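Side-chain contacts in UDP-glucose 4-epimerase (Campylobacter jejuni subsp. jejuni serotype O:2, PDB 7K3P), which catalyses the NAD-dependent inversion at C4 of UDP-linked glucose and of its N-acetylated counterpart: residues F69-S74 against F83-F88; Q77-L82 against T118-E123; Q204-A209 against K226-G231; Y234-K237 against C241-D244. The protein carries 2 engineered substitutions. One frame throughout, in Å; residues are numbered along the deposited sequence.

In the fold
The four contacts form two pairs on opposite sides of the chain's centre. Contacts 1 and 2 share helix 76-86, and their centres are about 7 Å apart. Phe83 of contact 1 touches Leu121 of contact 2, and Leu73 touches Val79. Contact 1 holds the adenine of NAD through Asp72 and Leu73; the Val79 side chain of contact 2 is about 7 Å from the cofactor. Contacts 3 and 4 lie some 15 Å apart between centres and use successive strands, 226-230 and 242-246. They meet where Ala209 O lies 3.5 Å from Arg243 CG. Contact 4 holds an acetate through Arg243. Contacts 1 and 4 are about 44 Å apart between centres.

Contact 1 of 4, residues F69-S74 against F83-F88; sequences FEQDLS and FEREKF. With NAD (nicotinamide-adenine-dinucleotide), chain C.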
# COMPACT_ATOMS: atom_id res chain seq x y z
N PHE A 69 -0.57 21.04 18.41
CA PHE A 69 -1.19 19.84 18.94
C PHE A 69 -0.20 18.70 19.10
O PHE A 69 0.22 18.09 18.10
CB PHE A 69 -2.33 19.39 18.02
CG PHE A 69 -3.42 20.40 17.89
CD1 PHE A 69 -4.40 20.51 18.88
CD2 PHE A 69 -3.48 21.23 16.79
CE1 PHE A 69 -5.42 21.44 18.76
CE2 PHE A 69 -4.50 22.17 16.66
CZ PHE A 69 -5.47 22.28 17.65
N GLU A 70 0.19 18.41 20.35
CA GLU A 70 1.10 17.31 20.63
C GLU A 70 0.31 16.00 20.60
O GLU A 70 -0.14 15.51 21.64
CB GLU A 70 1.81 17.49 21.97
CG GLU A 70 2.84 16.39 22.27
CD GLU A 70 3.60 16.61 23.57
OE1 GLU A 70 3.37 17.65 24.23
OE2 GLU A 70 4.44 15.76 23.93
N GLN A 71 0.16 15.45 19.40
CA GLN A 71 -0.71 14.31 19.13
C GLN A 71 -0.05 13.31 18.19
O GLN A 71 0.66 13.70 17.25
CB GLN A 71 -1.98 14.78 18.44
CG GLN A 71 -2.77 15.79 19.20
CD GLN A 71 -4.23 15.72 18.86
OE1 GLN A 71 -4.65 14.87 18.06
NE2 GLN A 71 -5.03 16.61 19.45
N ASP A 72 -0.35 12.04 18.40
CA ASP A 72 0.19 10.99 17.55
C ASP A 72 -0.85 10.59 16.50
O ASP A 72 -2.02 10.36 16.81
CB ASP A 72 0.60 9.79 18.40
CG ASP A 72 1.55 8.87 17.67
OD1 ASP A 72 1.22 8.49 16.53
OD2 ASP A 72 2.61 8.55 18.23
N LEU A 73 -0.41 10.53 15.25
CA LEU A 73 -1.28 10.13 14.14
C LEU A 73 -1.79 8.69 14.27
O LEU A 73 -2.74 8.32 13.59
CB LEU A 73 -0.54 10.29 12.80
CG LEU A 73 -0.24 11.74 12.38
CD1 LEU A 73 0.69 11.78 11.17
CD2 LEU A 73 -1.57 12.47 12.08
N SER A 74 -1.15 7.87 15.11
CA SER A 74 -1.63 6.49 15.29
C SER A 74 -2.88 6.41 16.19
O SER A 74 -3.56 5.38 16.23
CB SER A 74 -0.53 5.58 15.85
OG SER A 74 -0.18 6.00 17.15
N PHE A 83 -9.79 16.96 13.70
CA PHE A 83 -10.33 17.40 12.40
C PHE A 83 -11.81 17.81 12.44
O PHE A 83 -12.21 18.76 11.74
CB PHE A 83 -10.12 16.32 11.34
CG PHE A 83 -8.71 16.29 10.79
CD1 PHE A 83 -7.62 16.17 11.64
CD2 PHE A 83 -8.48 16.41 9.42
CE1 PHE A 83 -6.32 16.16 11.15
CE2 PHE A 83 -7.18 16.39 8.92
CZ PHE A 83 -6.10 16.27 9.78
N GLU A 84 -12.63 17.11 13.22
CA GLU A 84 -14.03 17.55 13.39
C GLU A 84 -14.10 18.93 14.06
O GLU A 84 -14.92 19.77 13.68
CB GLU A 84 -14.84 16.55 14.22
CG GLU A 84 -15.17 15.28 13.49
CD GLU A 84 -16.18 15.48 12.37
OE1 GLU A 84 -16.47 14.49 11.65
OE2 GLU A 84 -16.69 16.62 12.23
N ARG A 85 -13.24 19.16 15.05
CA ARG A 85 -13.28 20.40 15.81
C ARG A 85 -12.71 21.57 15.02
O ARG A 85 -13.30 22.64 15.00
CB ARG A 85 -12.53 20.27 17.14
CG ARG A 85 -13.20 19.35 18.18
CD ARG A 85 -12.55 19.51 19.53
NE ARG A 85 -11.09 19.61 19.43
CZ ARG A 85 -10.25 18.57 19.46
NH1 ARG A 85 -10.73 17.33 19.60
NH2 ARG A 85 -8.94 18.77 19.34
N GLU A 86 -11.56 21.36 14.38
CA GLU A 86 -10.84 22.46 13.74
C GLU A 86 -11.31 22.81 12.33
O GLU A 86 -11.20 23.96 11.91
CB GLU A 86 -9.34 22.18 13.75
CG GLU A 86 -8.72 22.16 15.14
CD GLU A 86 -8.73 23.52 15.82
OE1 GLU A 86 -8.84 24.56 15.12
OE2 GLU A 86 -8.63 23.54 17.06
N LYS A 87 -11.82 21.82 11.60
CA LYS A 87 -12.31 22.05 10.23
C LYS A 87 -11.24 22.71 9.33
O LYS A 87 -11.40 23.85 8.88
CB LYS A 87 -13.59 22.89 10.25
CG LYS A 87 -14.74 22.27 11.06
CD LYS A 87 -15.11 20.86 10.62
CE LYS A 87 -15.70 20.82 9.22
NZ LYS A 87 -16.38 19.51 8.96
N PHE A 88 -10.14 21.99 9.08
CA PHE A 88 -9.05 22.55 8.29
C PHE A 88 -9.44 22.73 6.83
O PHE A 88 -10.30 22.00 6.30
CB PHE A 88 -7.81 21.66 8.37
CG PHE A 88 -7.33 21.42 9.77
CD1 PHE A 88 -6.71 22.42 10.48
CD2 PHE A 88 -7.51 20.18 10.36
CE1 PHE A 88 -6.26 22.20 11.77
CE2 PHE A 88 -7.07 19.95 11.63
CZ PHE A 88 -6.44 20.96 12.35
PA NAD C . 11.65 14.59 10.36
O1A NAD C . 11.85 13.32 11.16
O2A NAD C . 12.54 15.69 10.86
O5B NAD C . 10.16 15.10 10.50
C5B NAD C . 9.17 14.17 10.81
C4B NAD C . 8.28 14.74 11.85
O4B NAD C . 7.08 14.02 11.95
C3B NAD C . 8.96 14.72 13.25
O3B NAD C . 9.01 16.00 13.99
C2B NAD C . 8.27 13.53 13.96
O2B NAD C . 8.22 13.66 15.31
C1B NAD C . 6.92 13.61 13.31
N9A NAD C . 6.18 12.34 13.40
C8A NAD C . 6.60 11.13 12.99
N7A NAD C . 5.66 10.20 13.25
C5A NAD C . 4.61 10.79 13.83
C6A NAD C . 3.38 10.33 14.33
N6A NAD C . 3.03 8.93 14.22
N1A NAD C . 2.50 11.21 14.86
C2A NAD C . 2.79 12.52 14.97
N3A NAD C . 3.99 13.00 14.52
C4A NAD C . 4.91 12.17 13.95
O3 NAD C . 11.94 14.25 8.84
PN NAD C . 12.10 15.34 7.71
O1N NAD C . 11.65 16.70 8.22
O2N NAD C . 13.55 15.38 7.32
O5D NAD C . 11.22 14.89 6.48
C5D NAD C . 9.83 15.13 6.53
C4D NAD C . 9.11 14.49 5.36
O4D NAD C . 9.76 14.77 4.14
C3D NAD C . 8.90 12.99 5.49
O3D NAD C . 7.66 12.65 5.00
C2D NAD C . 9.89 12.37 4.60
O2D NAD C . 9.54 11.12 4.13
C1D NAD C . 10.03 13.46 3.51
N1N NAD C . 11.35 13.45 2.73
C2N NAD C . 12.47 13.82 3.45
C3N NAD C . 13.71 13.83 2.82
C7N NAD C . 14.94 14.24 3.59
O7N NAD C . 14.88 14.53 4.77
N7N NAD C . 16.19 14.27 2.92
C4N NAD C . 13.80 13.48 1.48
C5N NAD C . 12.68 13.11 0.78
C6N NAD C . 11.42 13.09 1.40
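Glu86 OE1 is gripped by two lysines, Lys18 and Lys67, both in salt bridges. The other oxygen of the same carboxylate meets Phe69: Glu86 OE2 lies 3.5 Å from Phe69 CZ. It comes in at the ring edge, near the ring plane, where the slightly positive C-H rim suits a carboxylate. Ring and carboxylate planes are turned 56° from each other. The Glu86 chain bends at chi2 (-67°), which folds its carboxylate back to this edge. Arg85 adds a looser contact, with its NH2 4.5 Å from Gln71 NE2. Behind the carboxylate, Glu86 CB sits 3.4 Å above the plane of the Phe88 ring, toward the rim. The edge of Phe88 in turn points onto the face of Phe83, so the two rings meet edge to face, just past the end of the helix.

At the far end of 69-74 the chain turns to the cofactor. Leu73 N donates a nearly straight bond of 3.0 Å to NAD N1A (174°). Asp72 OD1 accepts from NAD N6A at 3.0 Å. The same oxygen takes Ser74 N at 2.8 Å, on its anti side. Because the amide lies two residues on, this is an Asx turn. A weak bond with Ser74 OG adds to this grip. Together these bonds should fix the carboxylate against the adenine, and Asn48 holds the second oxygen, OD2. Reading the adenine with an aspartate side chain and the next backbone amide, in the loop after a strand, is typical of the Rossmann fold of short-chain dehydrogenase relatives.

Contact 2 of 4, residues Q77-L82 against T118-E123; sequences QGVKAL and TTNLIE
Val79 is the centre of this helix-to-helix contact. It projects from helix 76-86 toward helix 107-127 and there meets Asn120 and Leu121. The branch that does most of the touching is CG1. It stands anti to the backbone N (chi1 166°), which carries it across to the other helix. Val79 CG1 lies 3.9 Å from Asn120 ND2 and 4.0 Å from Leu121 CD1, so one methyl serves both neighbours. Val79 CB is equally close to the amide, again 3.9 Å from Asn120 ND2.

The two partners arrive differently. Asn120 comes head-on against the valine, with the nitrogen end of its amide leading. Leu121 crosses the valine at about a right angle and reaches it with a single methyl. The backbones are close at this point, with Val79 CA 7.4 Å from Leu121 CA. Leu121 also rests on Leu73, Phe83 and Ile91. Asn120 packs on Phe76 and on Met112 of the second subunit. Thr119 likewise packs on Leu108 of that subunit, so helix 107-127 serves the dimer interface as well as this contact.

All three residues are buried. The valine offers the amide no polar partner, and the pairing of Val79 with Leu121 is purely apolar. The two helices are therefore held here by shape and dispersion, not by directed bonds.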
# COMPACT_ATOMS: atom_id res chain seq x y z
N GLN A 77 -8.80 8.05 16.62
CA GLN A 77 -9.96 8.77 17.15
C GLN A 77 -9.57 10.21 17.46
O GLN A 77 -10.32 11.13 17.20
CB GLN A 77 -10.48 8.10 18.43
CG GLN A 77 -11.70 8.82 19.03
CD GLN A 77 -12.93 8.72 18.13
OE1 GLN A 77 -13.12 7.73 17.43
NE2 GLN A 77 -13.78 9.76 18.15
N GLY A 78 -8.38 10.38 18.04
CA GLY A 78 -7.88 11.69 18.39
C GLY A 78 -7.70 12.55 17.15
O GLY A 78 -7.92 13.77 17.18
N VAL A 79 -7.29 11.92 16.05
CA VAL A 79 -7.13 12.62 14.78
C VAL A 79 -8.49 13.04 14.24
O VAL A 79 -8.69 14.19 13.86
CB VAL A 79 -6.40 11.74 13.73
CG1 VAL A 79 -6.53 12.34 12.32
CG2 VAL A 79 -4.93 11.57 14.12
N LYS A 80 -9.42 12.09 14.20
CA LYS A 80 -10.76 12.38 13.72
C LYS A 80 -11.35 13.55 14.51
O LYS A 80 -11.91 14.48 13.92
CB LYS A 80 -11.64 11.15 13.86
CG LYS A 80 -13.10 11.41 13.52
CD LYS A 80 -13.94 10.14 13.65
CE LYS A 80 -15.42 10.44 13.45
NZ LYS A 80 -16.23 9.19 13.30
N ALA A 81 -11.19 13.51 15.83
CA ALA A 81 -11.80 14.54 16.67
C ALA A 81 -11.14 15.91 16.45
O ALA A 81 -11.82 16.93 16.40
CB ALA A 81 -11.72 14.14 18.15
N LEU A 82 -9.81 15.93 16.32
CA LEU A 82 -9.11 17.19 16.02
C LEU A 82 -9.67 17.79 14.72
O LEU A 82 -10.02 18.98 14.67
CB LEU A 82 -7.60 16.97 15.91
CG LEU A 82 -6.75 18.14 15.44
CD1 LEU A 82 -6.70 19.26 16.48
CD2 LEU A 82 -5.33 17.68 15.09
N THR A 118 -1.07 7.47 7.40
CA THR A 118 -1.46 8.35 6.30
C THR A 118 -2.83 7.97 5.77
O THR A 118 -3.63 8.84 5.42
CB THR A 118 -0.39 8.36 5.17
OG1 THR A 118 0.82 8.91 5.70
CG2 THR A 118 -0.86 9.23 4.00
N THR A 119 -3.12 6.68 5.74
CA THR A 119 -4.42 6.23 5.25
C THR A 119 -5.56 6.75 6.15
O THR A 119 -6.58 7.27 5.66
CB THR A 119 -4.50 4.70 5.13
OG1 THR A 119 -3.46 4.26 4.25
CG2 THR A 119 -5.84 4.26 4.58
N ASN A 120 -5.41 6.61 7.46
CA ASN A 120 -6.44 7.15 8.34
C ASN A 120 -6.57 8.66 8.16
O ASN A 120 -7.68 9.21 8.17
CB ASN A 120 -6.13 6.85 9.79
CG ASN A 120 -7.11 7.54 10.72
OD1 ASN A 120 -8.28 7.18 10.75
ND2 ASN A 120 -6.64 8.57 11.43
N LEU A 121 -5.44 9.34 8.01
CA LEU A 121 -5.42 10.79 7.81
C LEU A 121 -6.23 11.18 6.59
O LEU A 121 -7.03 12.12 6.63
CB LEU A 121 -3.97 11.27 7.69
CG LEU A 121 -3.63 12.74 7.91
CD1 LEU A 121 -4.22 13.27 9.20
CD2 LEU A 121 -2.11 12.90 7.92
N ILE A 122 -6.04 10.46 5.49
CA ILE A 122 -6.79 10.73 4.27
C ILE A 122 -8.28 10.49 4.46
O ILE A 122 -9.11 11.34 4.06
CB ILE A 122 -6.27 9.92 3.07
CG1 ILE A 122 -4.84 10.37 2.72
CG2 ILE A 122 -7.20 10.06 1.86
CD1 ILE A 122 -4.05 9.32 1.88
N GLU A 123 -8.64 9.36 5.06
CA GLU A 123 -10.06 9.10 5.32
C GLU A 123 -10.68 10.24 6.14
O GLU A 123 -11.79 10.68 5.85
CB GLU A 123 -10.29 7.77 6.03
CG GLU A 123 -11.79 7.51 6.27
CD GLU A 123 -12.05 6.15 6.89
OE1 GLU A 123 -11.64 5.95 8.05
OE2 GLU A 123 -12.67 5.30 6.21

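Contact 3 of 4, residues Q204-A209 against K226-G231; sequences QRYPKA and KLFIFG
Tyr206 reaches from its loop to two phenylalanines of strand 226-230. Its CG lies anti to the carbonyl carbon, beside the backbone N (chi1 -46°), which turns the ring toward the strand. Tyr206 CE1 lies 4.0 Å from Phe228 CE2 and equally far from Phe228 CD2, and CE2 of the phenylalanine lies at the tyrosine edge, near its plane. One atom along, Tyr206 CD1 lies 3.9 Å from Phe230 CZ. Here the tyrosine carbon sits in the plane of the Phe230 ring, at its edge. Tyr206 CB is also close to the same carbon, at 4.1 Å. The Tyr206 and Phe230 side chains cross at about a right angle. All these meetings are van der Waals contacts of carbons, without any face-to-face stack.

In the next shell, Arg205 CG lies 3.6 Å above one face of the Tyr206 ring, toward its rim, so the preceding residue lies against that side of the ring. Arg303 ties the two partners together from outside. It makes a cation-pi contact with Phe230, touches Tyr206, and its NH2 is hydrogen-bonded to Pro207 O. Gln204 O is hydrogen-bonded to Arg224 NH1.

Phe228 and Phe230 point to the loop because they are two residues apart on an extended strand. Leu227 packs on helices 212-220 and 280-291, and Ile229 on helix 280-291. The strand itself pairs in parallel with strand 296-300 in a small two-stranded sheet. The contact thus lays the loop before helix 212-220 over the outer side of that sheet.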
# COMPACT_ATOMS: atom_id res chain seq x y z
N GLN A 204 26.86 3.28 8.24
CA GLN A 204 27.14 2.73 6.91
C GLN A 204 28.52 3.20 6.45
O GLN A 204 28.77 4.41 6.36
CB GLN A 204 26.09 3.19 5.89
CG GLN A 204 24.65 2.71 6.15
CD GLN A 204 23.65 3.34 5.18
OE1 GLN A 204 23.77 3.20 3.96
NE2 GLN A 204 22.66 4.05 5.72
N ARG A 205 29.40 2.26 6.16
CA ARG A 205 30.78 2.61 5.81
C ARG A 205 30.86 3.18 4.40
O ARG A 205 31.67 4.08 4.12
CB ARG A 205 31.68 1.39 5.95
CG ARG A 205 33.17 1.70 6.04
CD ARG A 205 33.98 0.45 6.42
NE ARG A 205 33.62 -0.04 7.76
CZ ARG A 205 32.67 -0.95 8.00
NH1 ARG A 205 31.97 -1.48 7.00
NH2 ARG A 205 32.42 -1.33 9.25
N TYR A 206 30.02 2.67 3.50
CA TYR A 206 30.05 3.06 2.09
C TYR A 206 28.66 3.44 1.57
O TYR A 206 28.12 2.75 0.71
CB TYR A 206 30.63 1.93 1.24
CG TYR A 206 31.89 1.31 1.82
CD1 TYR A 206 33.03 2.08 2.01
CD2 TYR A 206 31.94 -0.04 2.17
CE1 TYR A 206 34.18 1.54 2.54
CE2 TYR A 206 33.10 -0.60 2.70
CZ TYR A 206 34.21 0.20 2.88
OH TYR A 206 35.36 -0.32 3.41
N PRO A 207 28.08 4.52 2.09
CA PRO A 207 26.71 4.89 1.70
C PRO A 207 26.57 5.29 0.22
O PRO A 207 27.56 5.66 -0.43
CB PRO A 207 26.37 6.06 2.63
CG PRO A 207 27.70 6.56 3.14
CD PRO A 207 28.59 5.36 3.19
N LYS A 208 25.34 5.19 -0.30
CA LYS A 208 25.04 5.58 -1.67
C LYS A 208 25.39 7.04 -1.89
O LYS A 208 25.43 7.83 -0.94
CB LYS A 208 23.56 5.35 -1.98
CG LYS A 208 23.15 3.87 -2.08
CD LYS A 208 23.66 3.23 -3.37
CE LYS A 208 23.29 1.74 -3.44
NZ LYS A 208 23.69 1.12 -4.74
N ALA A 209 25.61 7.41 -3.15
CA ALA A 209 26.02 8.77 -3.49
C ALA A 209 24.90 9.78 -3.25
O ALA A 209 25.15 10.98 -3.21
CB ALA A 209 26.53 8.86 -4.95
N LYS A 226 36.81 8.92 7.00
CA LYS A 226 37.20 9.14 5.61
C LYS A 226 35.97 9.27 4.70
O LYS A 226 34.88 8.81 5.05
CB LYS A 226 38.09 7.99 5.11
CG LYS A 226 39.56 8.08 5.55
CD LYS A 226 40.50 7.32 4.60
CE LYS A 226 40.67 5.86 4.99
NZ LYS A 226 41.57 5.13 4.03
N LEU A 227 36.16 9.90 3.55
CA LEU A 227 35.14 9.96 2.51
C LEU A 227 35.74 9.33 1.25
O LEU A 227 36.84 9.70 0.83
CB LEU A 227 34.73 11.41 2.23
CG LEU A 227 33.63 11.72 1.21
CD1 LEU A 227 33.08 13.13 1.42
CD2 LEU A 227 34.13 11.58 -0.22
N PHE A 228 35.05 8.37 0.66
CA PHE A 228 35.57 7.72 -0.54
C PHE A 228 34.89 8.23 -1.80
O PHE A 228 33.66 8.33 -1.86
CB PHE A 228 35.39 6.20 -0.43
CG PHE A 228 36.42 5.52 0.45
CD1 PHE A 228 37.74 5.39 0.04
CD2 PHE A 228 36.05 4.99 1.68
CE1 PHE A 228 38.68 4.76 0.84
CE2 PHE A 228 36.99 4.35 2.49
CZ PHE A 228 38.31 4.24 2.06
N ILE A 229 35.68 8.57 -2.81
CA ILE A 229 35.12 8.85 -4.12
C ILE A 229 35.17 7.57 -4.95
O ILE A 229 36.25 7.13 -5.33
CB ILE A 229 35.91 9.92 -4.88
CG1 ILE A 229 36.08 11.18 -4.04
CG2 ILE A 229 35.22 10.25 -6.20
CD1 ILE A 229 36.77 12.30 -4.80
N PHE A 230 34.01 6.98 -5.22
CA PHE A 230 33.95 5.77 -6.02
C PHE A 230 33.88 6.08 -7.50
O PHE A 230 32.79 6.28 -8.05
CB PHE A 230 32.77 4.90 -5.60
CG PHE A 230 32.90 4.36 -4.21
CD1 PHE A 230 33.78 3.32 -3.93
CD2 PHE A 230 32.15 4.89 -3.17
CE1 PHE A 230 33.91 2.82 -2.64
CE2 PHE A 230 32.27 4.40 -1.88
CZ PHE A 230 33.15 3.36 -1.62
N GLY A 231 35.05 6.13 -8.15
CA GLY A 231 35.12 6.41 -9.57
C GLY A 231 35.32 7.89 -9.87
O GLY A 231 34.61 8.75 -9.32

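Contact 4 of 4, residues Y234-K237 against C241-D244; sequences YDTK and CIRD. With ACT (acetate ion), chain G.
Tyr234 and Cys241 meet because each side chain turns beside its own backbone N. For Cys241 this places the sulfur anti to its carbonyl carbon (chi1 -77°) and over toward the tyrosine. Ile242 takes the same turn at chi1 (-66°) and then runs extended, which brings CD1 to Thr236 and Lys237.

Cys241 SG lies 3.5 Å from Tyr234 CE2. It is 4.2 Å from the Tyr234 ring centroid and 35° off the ring normal, an oblique sulfur-aromatic contact. Arg302 makes a cation-pi contact with the same tyrosine. Further along, Thr236 CB lies 3.9 Å from Ile242 CD1, and the two side chains slide past each other in opposite directions. The threonine hydroxyl is used otherwise: OG1 donates to Thr240 O within the turn. Lys237 crosses the isoleucine at about a right angle. Its CE stands 3.4 Å from Ile242 CD1, tighter than usual for two carbons.

Arg243 points to the other side of the strand. Its NH1 donates to Ile242 O at 2.9 Å, from well above the carbonyl plane. Pro307 O takes a bond from NH2. The guanidinium edge then clasps an acetate, probably from the crystallisation liquor, with NE 2.8 Å from ACT OXT and NH2 3.0 Å from ACT O. This fork of two nearly parallel N-H bonds is the usual way an arginine holds a carboxylate. It is consistent with an anion site such as the one for the UDP phosphates in related epimerases, where a comparable arginine serves.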
# COMPACT_ATOMS: atom_id res chain seq x y z
N TYR A 234 33.89 8.94 -14.85
CA TYR A 234 32.57 8.92 -15.47
C TYR A 234 32.47 9.97 -16.57
O TYR A 234 33.25 10.93 -16.59
CB TYR A 234 31.48 9.15 -14.43
CG TYR A 234 31.25 7.98 -13.50
CD1 TYR A 234 30.56 6.86 -13.93
CD2 TYR A 234 31.71 8.01 -12.19
CE1 TYR A 234 30.34 5.78 -13.10
CE2 TYR A 234 31.49 6.93 -11.34
CZ TYR A 234 30.80 5.82 -11.80
OH TYR A 234 30.57 4.74 -10.98
N ASP A 235 31.50 9.80 -17.46
CA ASP A 235 31.20 10.77 -18.51
C ASP A 235 30.46 11.98 -17.92
O ASP A 235 29.31 12.24 -18.28
CB ASP A 235 30.34 10.14 -19.60
CG ASP A 235 30.18 11.04 -20.82
OD1 ASP A 235 30.99 11.98 -20.96
OD2 ASP A 235 29.26 10.80 -21.63
N THR A 236 31.10 12.69 -17.00
CA THR A 236 30.52 13.88 -16.40
C THR A 236 31.54 15.00 -16.45
O THR A 236 32.69 14.77 -16.79
CB THR A 236 30.15 13.67 -14.92
OG1 THR A 236 31.33 13.40 -14.16
CG2 THR A 236 29.15 12.52 -14.75
N LYS A 237 31.11 16.21 -16.08
CA LYS A 237 31.97 17.39 -16.03
C LYS A 237 33.35 17.10 -15.45
O LYS A 237 34.37 17.28 -16.13
CB LYS A 237 31.26 18.55 -15.28
CG LYS A 237 30.70 18.20 -13.87
CD LYS A 237 29.56 19.16 -13.38
CE LYS A 237 28.18 18.82 -14.01
NZ LYS A 237 26.96 19.47 -13.38
N CYS A 241 30.51 11.30 -9.77
CA CYS A 241 29.05 11.14 -9.82
C CYS A 241 28.31 12.46 -9.59
O CYS A 241 28.74 13.30 -8.80
CB CYS A 241 28.59 10.08 -8.80
SG CYS A 241 28.91 8.37 -9.38
N ILE A 242 27.19 12.62 -10.28
CA ILE A 242 26.32 13.78 -10.11
C ILE A 242 25.02 13.36 -9.42
O ILE A 242 24.32 12.45 -9.88
CB ILE A 242 26.03 14.45 -11.47
CG1 ILE A 242 27.32 15.05 -12.05
CG2 ILE A 242 24.96 15.54 -11.31
CD1 ILE A 242 27.18 15.64 -13.43
N ARG A 243 24.70 14.01 -8.31
CA ARG A 243 23.48 13.69 -7.58
C ARG A 243 22.69 14.95 -7.22
O ARG A 243 23.20 16.06 -7.35
CB ARG A 243 23.80 12.90 -6.30
CG ARG A 243 24.35 11.50 -6.59
CD ARG A 243 23.34 10.66 -7.36
NE ARG A 243 23.77 9.27 -7.50
CZ ARG A 243 24.52 8.81 -8.51
NH1 ARG A 243 24.94 9.62 -9.47
NH2 ARG A 243 24.84 7.52 -8.55
N ASP A 244 21.48 14.74 -6.73
CA ASP A 244 20.50 15.78 -6.54
C ASP A 244 20.34 16.06 -5.04
O ASP A 244 20.01 15.15 -4.25
CB ASP A 244 19.19 15.30 -7.18
CG ASP A 244 18.15 16.38 -7.30
OD1 ASP A 244 17.81 17.00 -6.27
OD2 ASP A 244 17.66 16.60 -8.44
C ACT G . 23.27 6.12 -5.96
O ACT G . 24.19 5.45 -6.51
OXT ACT G . 23.55 7.28 -5.55
CH3 ACT G . 21.89 5.57 -5.79